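Local coordinates for protein putative hydrolase (Campylobacter jejuni, PDB 3D6L) that probably hydrolyses long-chain fatty acyl-CoA thioesters as a hexameric hotdog-fold thioesterase, at residues 28-33 against 57-62; 42-47 against 73-78; 92-95 against 99-102. All coordinates share one frame; numbering follows the deposited sequence.

Contact 1: residues 28-33 against 57-62; sequences WILSQI and VVFKEP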
loop_
_atom_site.group_PDB
_atom_site.type_symbol
_atom_site.label_atom_id
_atom_site.label_comp_id
_atom_site.label_asym_id
_atom_site.label_seq_id
_atom_site.Cartn_x
_atom_site.Cartn_y
_atom_site.Cartn_z
ATOM N N TRP A 28 -1.980 7.854 -9.369
ATOM C CA TRP A 28 -3.103 7.624 -8.467
ATOM C C TRP A 28 -4.390 8.196 -9.071
ATOM O O TRP A 28 -5.431 7.547 -9.015
ATOM C CB TRP A 28 -2.829 8.226 -7.084
ATOM C CG TRP A 28 -3.960 8.072 -6.090
ATOM C CD1 TRP A 28 -4.161 7.025 -5.233
ATOM C CD2 TRP A 28 -5.034 9.002 -5.845
ATOM N NE1 TRP A 28 -5.294 7.240 -4.475
ATOM C CE2 TRP A 28 -5.847 8.444 -4.828
ATOM C CE3 TRP A 28 -5.392 10.244 -6.390
ATOM C CZ2 TRP A 28 -6.997 9.088 -4.345
ATOM C CZ3 TRP A 28 -6.532 10.883 -5.912
ATOM C CH2 TRP A 28 -7.323 10.300 -4.898
ATOM N N ILE A 29 -4.317 9.395 -9.658
ATOM C CA ILE A 29 -5.510 10.000 -10.280
ATOM C C ILE A 29 -5.993 9.154 -11.444
ATOM O O ILE A 29 -7.181 8.836 -11.553
ATOM C CB ILE A 29 -5.285 11.444 -10.790
ATOM C CG1 ILE A 29 -4.647 12.323 -9.713
ATOM C CG2 ILE A 29 -6.616 12.044 -11.209
ATOM C CD1 ILE A 29 -4.198 13.681 -10.230
ATOM N N LEU A 30 -5.059 8.795 -12.314
ATOM C CA LEU A 30 -5.340 7.945 -13.464
ATOM C C LEU A 30 -5.973 6.604 -13.091
ATOM O O LEU A 30 -6.735 6.044 -13.875
ATOM C CB LEU A 30 -4.053 7.738 -14.265
ATOM C CG LEU A 30 -3.898 8.514 -15.577
ATOM C CD1 LEU A 30 -4.697 9.798 -15.596
ATOM C CD2 LEU A 30 -2.443 8.816 -15.828
ATOM N N SER A 31 -5.642 6.094 -11.901
ATOM C CA SER A 31 -6.259 4.879 -11.351
ATOM C C SER A 31 -7.735 5.125 -11.075
ATOM O O SER A 31 -8.593 4.314 -11.458
ATOM C CB SER A 31 -5.569 4.443 -10.055
ATOM O OG SER A 31 -4.179 4.253 -10.246
ATOM N N GLN A 32 -8.020 6.248 -10.410
ATOM C CA GLN A 32 -9.390 6.682 -10.158
ATOM C C GLN A 32 -10.183 6.845 -11.454
ATOM O O GLN A 32 -11.357 6.461 -11.529
ATOM C CB GLN A 32 -9.414 7.993 -9.368
ATOM C CG GLN A 32 -8.482 8.049 -8.152
ATOM C CD GLN A 32 -8.432 6.751 -7.321
ATOM O OE1 GLN A 32 -9.467 6.178 -6.951
ATOM N NE2 GLN A 32 -7.208 6.298 -7.018
ATOM N N ILE A 33 -9.531 7.408 -12.473
ATOM C CA ILE A 33 -10.163 7.633 -13.780
ATOM C C ILE A 33 -10.511 6.305 -14.439
ATOM O O ILE A 33 -11.645 6.108 -14.889
ATOM C CB ILE A 33 -9.275 8.504 -14.696
ATOM C CG1 ILE A 33 -9.258 9.947 -14.167
ATOM C CG2 ILE A 33 -9.750 8.449 -16.146
ATOM C CD1 ILE A 33 -8.147 10.824 -14.720
ATOM N N VAL A 57 -6.275 12.893 -22.077
ATOM C CA VAL A 57 -6.181 13.130 -20.647
ATOM C C VAL A 57 -5.387 14.398 -20.403
ATOM O O VAL A 57 -4.335 14.613 -21.009
ATOM C CB VAL A 57 -5.697 11.887 -19.825
ATOM C CG1 VAL A 57 -5.353 10.709 -20.724
ATOM C CG2 VAL A 57 -4.583 12.239 -18.815
ATOM N N VAL A 58 -5.929 15.261 -19.554
ATOM C CA VAL A 58 -5.341 16.565 -19.310
ATOM C C VAL A 58 -5.255 16.770 -17.813
ATOM O O VAL A 58 -6.261 16.693 -17.101
ATOM C CB VAL A 58 -6.172 17.726 -19.970
ATOM C CG1 VAL A 58 -5.507 19.100 -19.716
ATOM C CG2 VAL A 58 -6.391 17.482 -21.480
ATOM N N PHE A 59 -4.043 17.008 -17.332
ATOM C CA PHE A 59 -3.835 17.356 -15.934
ATOM C C PHE A 59 -3.932 18.869 -15.826
ATOM O O PHE A 59 -2.933 19.588 -15.917
ATOM C CB PHE A 59 -2.491 16.817 -15.437
ATOM C CG PHE A 59 -2.395 15.322 -15.490
ATOM C CD1 PHE A 59 -2.978 14.537 -14.490
ATOM C CD2 PHE A 59 -1.744 14.691 -16.548
ATOM C CE1 PHE A 59 -2.910 13.149 -14.536
ATOM C CE2 PHE A 59 -1.669 13.299 -16.610
ATOM C CZ PHE A 59 -2.252 12.524 -15.601
ATOM N N LYS A 60 -5.163 19.337 -15.669
ATOM C CA LYS A 60 -5.471 20.762 -15.675
ATOM C C LYS A 60 -4.918 21.473 -14.449
ATOM O O LYS A 60 -4.483 22.615 -14.533
ATOM C CB LYS A 60 -6.984 20.968 -15.732
ATOM C CG LYS A 60 -7.657 20.200 -16.832
ATOM C CD LYS A 60 -9.154 20.354 -16.751
ATOM C CE LYS A 60 -9.810 19.519 -17.824
ATOM N NZ LYS A 60 -11.271 19.754 -17.893
ATOM N N GLU A 61 -4.927 20.794 -13.310
ATOM C CA GLU A 61 -4.616 21.445 -12.053
ATOM C C GLU A 61 -4.019 20.423 -11.088
ATOM O O GLU A 61 -4.391 19.256 -11.145
ATOM C CB GLU A 61 -5.910 22.040 -11.491
ATOM C CG GLU A 61 -5.775 23.391 -10.800
ATOM C CD GLU A 61 -5.284 24.492 -11.717
ATOM O OE1 GLU A 61 -5.797 24.605 -12.861
ATOM O OE2 GLU A 61 -4.388 25.252 -11.273
ATOM N N PRO A 62 -3.088 20.855 -10.204
ATOM C CA PRO A 62 -2.536 19.969 -9.164
ATOM C C PRO A 62 -3.606 19.475 -8.191
ATOM O O PRO A 62 -4.595 20.178 -7.918
ATOM C CB PRO A 62 -1.563 20.868 -8.399
ATOM C CG PRO A 62 -1.318 22.049 -9.275
ATOM C CD PRO A 62 -2.523 22.217 -10.129
#
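L30, on helix 26-42, carries the side-chain contact with segment 57-62 through its two methyls. Both reach the far corner of the F59 ring: CD1 of L30 lies 3.7 Å from CZ of F59, and CD2 of L30 lies 3.7 Å from the same CZ. The methyls differ in approach, since CD2 meets the ring edge in its plane whereas CD1 comes in obliquely. The two side chains cross at about a right angle. F59 presents this corner because its CG stands anti to the carbonyl carbon (chi1 -62°). CD1 of L30 also meets CG2 of V57 at 4.0 Å, bridging the strand residue and the ring beyond it. M54 of the second subunit packs on both L30 and V57, consistent with the buried state of these two residues.

The packing gives way to solvent beyond F59, where the chain turns into exposed E61 and P62, and K60 NZ has a long, weak ion pair with E88. W28 and Q32 form a separate cluster, packed on strand 9-12, that takes no part in the contact with 57-62: NE2 of Q32 sits 3.3 Å above the W28 ring plane and donates to O of W28 at 3.0 Å, on the opposite face of that carbonyl from the bond given by Q32 N. I29 and I33 meanwhile rest on T106 of strand 100-115. The helix thus lies across the sheet while V57 and V58 continue it, antiparallel, into the second subunit, the dimer arrangement characteristic of the hotdog fold.

Contact 2: residues 42-47 against 73-78; sequences RELSPE and SKVVNV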
loop_
_atom_site.group_PDB
_atom_site.type_symbol
_atom_site.label_atom_id
_atom_site.label_comp_id
_atom_site.label_asym_id
_atom_site.label_seq_id
_atom_site.Cartn_x
_atom_site.Cartn_y
_atom_site.Cartn_z
ATOM N N ARG A 42 -19.705 -0.321 -17.585
ATOM C CA ARG A 42 -20.433 -1.528 -17.177
ATOM C C ARG A 42 -21.963 -1.364 -17.146
ATOM O O ARG A 42 -22.685 -2.357 -17.176
ATOM C CB ARG A 42 -19.916 -2.077 -15.845
ATOM C CG ARG A 42 -18.717 -3.006 -15.985
ATOM C CD ARG A 42 -18.444 -3.794 -14.699
ATOM N NE ARG A 42 -18.264 -2.904 -13.549
ATOM C CZ ARG A 42 -17.112 -2.333 -13.192
ATOM N NH1 ARG A 42 -15.993 -2.556 -13.881
ATOM N NH2 ARG A 42 -17.076 -1.535 -12.124
ATOM N N GLU A 43 -22.456 -0.125 -17.097
ATOM C CA GLU A 43 -23.885 0.131 -17.322
ATOM C C GLU A 43 -24.358 -0.406 -18.684
ATOM O O GLU A 43 -25.554 -0.680 -18.883
ATOM C CB GLU A 43 -24.192 1.622 -17.238
ATOM C CG GLU A 43 -24.305 2.158 -15.823
ATOM C CD GLU A 43 -24.297 3.681 -15.776
ATOM O OE1 GLU A 43 -24.276 4.240 -14.650
ATOM O OE2 GLU A 43 -24.291 4.320 -16.865
ATOM N N LEU A 44 -23.418 -0.545 -19.617
ATOM C CA LEU A 44 -23.704 -1.125 -20.922
ATOM C C LEU A 44 -23.201 -2.555 -21.035
ATOM O O LEU A 44 -23.465 -3.230 -22.027
ATOM C CB LEU A 44 -23.112 -0.253 -22.028
ATOM C CG LEU A 44 -23.993 0.948 -22.354
ATOM C CD1 LEU A 44 -23.151 2.157 -22.685
ATOM C CD2 LEU A 44 -24.938 0.610 -23.481
ATOM N N SER A 45 -22.490 -3.009 -20.004
ATOM C CA SER A 45 -21.870 -4.327 -19.985
ATOM C C SER A 45 -21.603 -4.763 -18.543
ATOM O O SER A 45 -20.452 -4.738 -18.087
ATOM C CB SER A 45 -20.564 -4.296 -20.780
ATOM O OG SER A 45 -19.854 -5.512 -20.656
ATOM N N PRO A 46 -22.665 -5.186 -17.828
ATOM C CA PRO A 46 -22.682 -5.419 -16.375
ATOM C C PRO A 46 -21.581 -6.328 -15.810
ATOM O O PRO A 46 -21.010 -5.997 -14.761
ATOM C CB PRO A 46 -24.063 -6.038 -16.140
ATOM C CG PRO A 46 -24.900 -5.510 -17.264
ATOM C CD PRO A 46 -23.974 -5.481 -18.438
ATOM N N GLU A 47 -21.290 -7.448 -16.475
ATOM C CA GLU A 47 -20.328 -8.436 -15.953
ATOM C C GLU A 47 -18.888 -7.945 -15.853
ATOM O O GLU A 47 -18.280 -8.040 -14.789
ATOM C CB GLU A 47 -20.350 -9.740 -16.766
ATOM C CG GLU A 47 -21.446 -10.716 -16.356
ATOM C CD GLU A 47 -22.679 -10.613 -17.246
ATOM O OE1 GLU A 47 -22.932 -9.518 -17.818
ATOM O OE2 GLU A 47 -23.392 -11.641 -17.379
ATOM N N SER A 73 -18.556 10.702 -14.968
ATOM C CA SER A 73 -18.442 9.983 -16.224
ATOM C C SER A 73 -19.604 10.248 -17.156
ATOM O O SER A 73 -20.754 10.362 -16.720
ATOM C CB SER A 73 -18.350 8.495 -15.955
ATOM O OG SER A 73 -17.242 8.236 -15.114
ATOM N N LYS A 74 -19.291 10.367 -18.443
ATOM C CA LYS A 74 -20.311 10.351 -19.473
ATOM C C LYS A 74 -19.922 9.397 -20.601
ATOM O O LYS A 74 -18.890 9.572 -21.256
ATOM C CB LYS A 74 -20.590 11.760 -20.008
ATOM C CG LYS A 74 -21.778 11.802 -20.972
ATOM C CD LYS A 74 -22.252 13.212 -21.260
ATOM C CE LYS A 74 -23.173 13.234 -22.482
ATOM N NZ LYS A 74 -24.483 12.541 -22.251
ATOM N N VAL A 75 -20.752 8.382 -20.816
ATOM C CA VAL A 75 -20.583 7.510 -21.964
ATOM C C VAL A 75 -20.832 8.353 -23.198
ATOM O O VAL A 75 -21.906 8.908 -23.390
ATOM C CB VAL A 75 -21.518 6.299 -21.930
ATOM C CG1 VAL A 75 -21.316 5.433 -23.173
ATOM C CG2 VAL A 75 -21.273 5.488 -20.668
ATOM N N VAL A 76 -19.798 8.451 -24.011
ATOM C CA VAL A 76 -19.740 9.353 -25.139
ATOM C C VAL A 76 -20.056 8.588 -26.428
ATOM O O VAL A 76 -20.667 9.130 -27.349
ATOM C CB VAL A 76 -18.323 10.021 -25.181
ATOM C CG1 VAL A 76 -17.895 10.419 -26.601
ATOM C CG2 VAL A 76 -18.270 11.204 -24.229
ATOM N N ASN A 77 -19.643 7.324 -26.477
ATOM C CA ASN A 77 -19.814 6.505 -27.667
ATOM C C ASN A 77 -19.928 5.018 -27.372
ATOM O O ASN A 77 -19.283 4.502 -26.466
ATOM C CB ASN A 77 -18.660 6.741 -28.629
ATOM C CG ASN A 77 -19.113 6.773 -30.062
ATOM O OD1 ASN A 77 -19.348 7.850 -30.621
ATOM N ND2 ASN A 77 -19.276 5.597 -30.666
ATOM N N VAL A 78 -20.759 4.338 -28.150
ATOM C CA VAL A 78 -20.925 2.898 -28.031
ATOM C C VAL A 78 -20.839 2.288 -29.420
ATOM O O VAL A 78 -21.511 2.734 -30.348
ATOM C CB VAL A 78 -22.277 2.521 -27.370
ATOM C CG1 VAL A 78 -22.422 1.016 -27.268
ATOM C CG2 VAL A 78 -22.398 3.146 -25.986
#
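Where the hotdog helix 26-42 gives way to the loop leading into strand 48-58, L44 packs against V75 and V78 near the end of strand 68-78. One methyl makes both contacts: CD1 of L44 lies 3.5 Å from CG2 of V78 and 3.8 Å from CG1 of V75. L44 and V78 reach toward each other tip to tip, whereas L44 and V75 cross obliquely. The two valines offer different branches. In V75 the touching CG1 is anti to the backbone N (chi1 179°), while in V78 it is CG2, anti to the carbonyl carbon, that reaches the leucine.

Residues three apart on a regular strand would face opposite sides of the sheet. Here V76 and N77 both pair with S84 in a classic beta bulge, and this extra residue brings the CB atoms of V75 and V78 to the same side, toward L44. The backbones remain well separated, with CA of L44 8.6 Å from CA of V78, and no hydrogen bond joins the segments. Helix 126-130 supplies further cover, as L128 and K129 touch L44 and K129 also touches V78. P46 of the same loop packs on G98 of the third subunit. This apolar contact joins the loop after the central helix to the curved sheet near its bulge, in the hotdog arrangement of a helix wrapped by an antiparallel sheet.

Contact 3: residues 92-95 against 99-102; sequences QRVD and CTSC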
loop_
_atom_site.group_PDB
_atom_site.type_symbol
_atom_site.label_atom_id
_atom_site.label_comp_id
_atom_site.label_asym_id
_atom_site.label_seq_id
_atom_site.Cartn_x
_atom_site.Cartn_y
_atom_site.Cartn_z
ATOM N N GLN A 92 -12.410 18.827 -4.223
ATOM C CA GLN A 92 -13.067 19.674 -3.237
ATOM C C GLN A 92 -12.080 19.964 -2.110
ATOM O O GLN A 92 -11.502 19.053 -1.523
ATOM C CB GLN A 92 -14.318 18.987 -2.711
ATOM C CG GLN A 92 -15.313 19.910 -2.069
ATOM C CD GLN A 92 -16.497 19.151 -1.501
ATOM O OE1 GLN A 92 -17.165 18.380 -2.214
ATOM N NE2 GLN A 92 -16.762 19.352 -0.209
ATOM N N ARG A 93 -11.905 21.243 -1.819
ATOM C CA ARG A 93 -10.739 21.744 -1.116
ATOM C C ARG A 93 -11.158 22.871 -0.182
ATOM O O ARG A 93 -12.039 23.656 -0.525
ATOM C CB ARG A 93 -9.750 22.268 -2.167
ATOM C CG ARG A 93 -8.385 22.679 -1.670
ATOM C CD ARG A 93 -7.314 22.048 -2.539
ATOM N NE ARG A 93 -7.066 22.764 -3.784
ATOM C CZ ARG A 93 -6.605 22.208 -4.907
ATOM N NH1 ARG A 93 -6.363 20.903 -4.984
ATOM N NH2 ARG A 93 -6.394 22.967 -5.972
ATOM N N VAL A 94 -10.542 22.953 0.994
ATOM C CA VAL A 94 -10.791 24.081 1.898
ATOM C C VAL A 94 -9.509 24.884 2.132
ATOM O O VAL A 94 -8.477 24.322 2.510
ATOM C CB VAL A 94 -11.404 23.643 3.259
ATOM C CG1 VAL A 94 -11.999 24.842 3.983
ATOM C CG2 VAL A 94 -12.488 22.582 3.063
ATOM N N ASP A 95 -9.576 26.195 1.901
ATOM C CA ASP A 95 -8.421 27.071 2.118
ATOM C C ASP A 95 -8.259 27.476 3.593
ATOM O O ASP A 95 -8.976 26.970 4.472
ATOM C CB ASP A 95 -8.469 28.307 1.193
ATOM C CG ASP A 95 -9.651 29.234 1.483
ATOM O OD1 ASP A 95 -10.025 30.005 0.573
ATOM O OD2 ASP A 95 -10.210 29.206 2.605
ATOM N N CYS A 99 -12.814 28.556 3.385
ATOM C CA CYS A 99 -13.621 28.519 2.156
ATOM C C CYS A 99 -13.447 27.273 1.304
ATOM O O CYS A 99 -12.326 26.880 0.962
ATOM C CB CYS A 99 -13.343 29.743 1.296
ATOM S SG CYS A 99 -14.172 31.185 1.925
ATOM N N THR A 100 -14.581 26.683 0.942
ATOM C CA THR A 100 -14.614 25.491 0.114
ATOM C C THR A 100 -14.583 25.872 -1.360
ATOM O O THR A 100 -15.370 26.700 -1.816
ATOM C CB THR A 100 -15.844 24.630 0.434
ATOM O OG1 THR A 100 -15.870 24.378 1.841
ATOM C CG2 THR A 100 -15.794 23.298 -0.304
ATOM N N SER A 101 -13.637 25.274 -2.081
ATOM C CA SER A 101 -13.478 25.464 -3.516
ATOM C C SER A 101 -13.603 24.109 -4.172
ATOM O O SER A 101 -13.141 23.099 -3.641
ATOM C CB SER A 101 -12.101 26.044 -3.863
ATOM O OG SER A 101 -11.568 26.812 -2.796
ATOM N N CYS A 102 -14.230 24.101 -5.337
ATOM C CA CYS A 102 -14.323 22.915 -6.145
ATOM C C CYS A 102 -13.636 23.161 -7.491
ATOM O O CYS A 102 -14.066 24.003 -8.282
ATOM C CB CYS A 102 -15.783 22.524 -6.320
ATOM S SG CYS A 102 -15.973 21.216 -7.500
#
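D95 and C99 close the outer end of the antiparallel hairpin through a side-chain bond and a backbone bond. The D95 carboxylate swings over its own backbone, with CG between the backbone N and the carbonyl carbon (chi1 65°), and OD2 of D95 thereby accepts from N of C99 at 2.8 Å. The donor comes from above the carboxylate plane, 41° out of it. In return, N of D95 donates to O of C99 at 3.0 Å.

Further in, R93 and S101 form the hydrogen-bonded pair: N of S101 reaches O of R93 at 2.8 Å, and N of R93 reaches O of S101 at 2.9 Å. The neighbouring pairs, Q92 with C102 and V94 with T100, are non-hydrogen-bonded. Extended Q92 lays its CG 3.9 Å from CG2 of T100, the two side chains crossing at a slant; CG2 of V94 approaches OG1 of T100 at 4.0 Å. R93 projects to the other face and bends at chi2 and chi3 until NH1 pairs with D67. OD2 of D95 also takes a weak bond from N of G98, so two amides of the turn would probably stabilise its negative charge at this exposed tip.

How the contacts relate
All three contacts reach one antiparallel sheet. Contact 1 lies early on helix 26-42 and contact 2 just beyond its end, their centres 20 Å apart on opposite sides of the chain's centre. Contact 3 is peripheral, 21 Å from that centre, and 31 Å separates its centre from that of contact 2. It does touch contact 1, where O of P62 lies 3.5 Å from NH1 of R93. E47 of the contact 2 loop packs on G98 of the third subunit, in that subunit's copy of the turn closed here by contact 3, whereas contact 1 meets the second subunit. Contacts 1 and 2 join helix or loop to sheet; contact 3 is a hairpin within it.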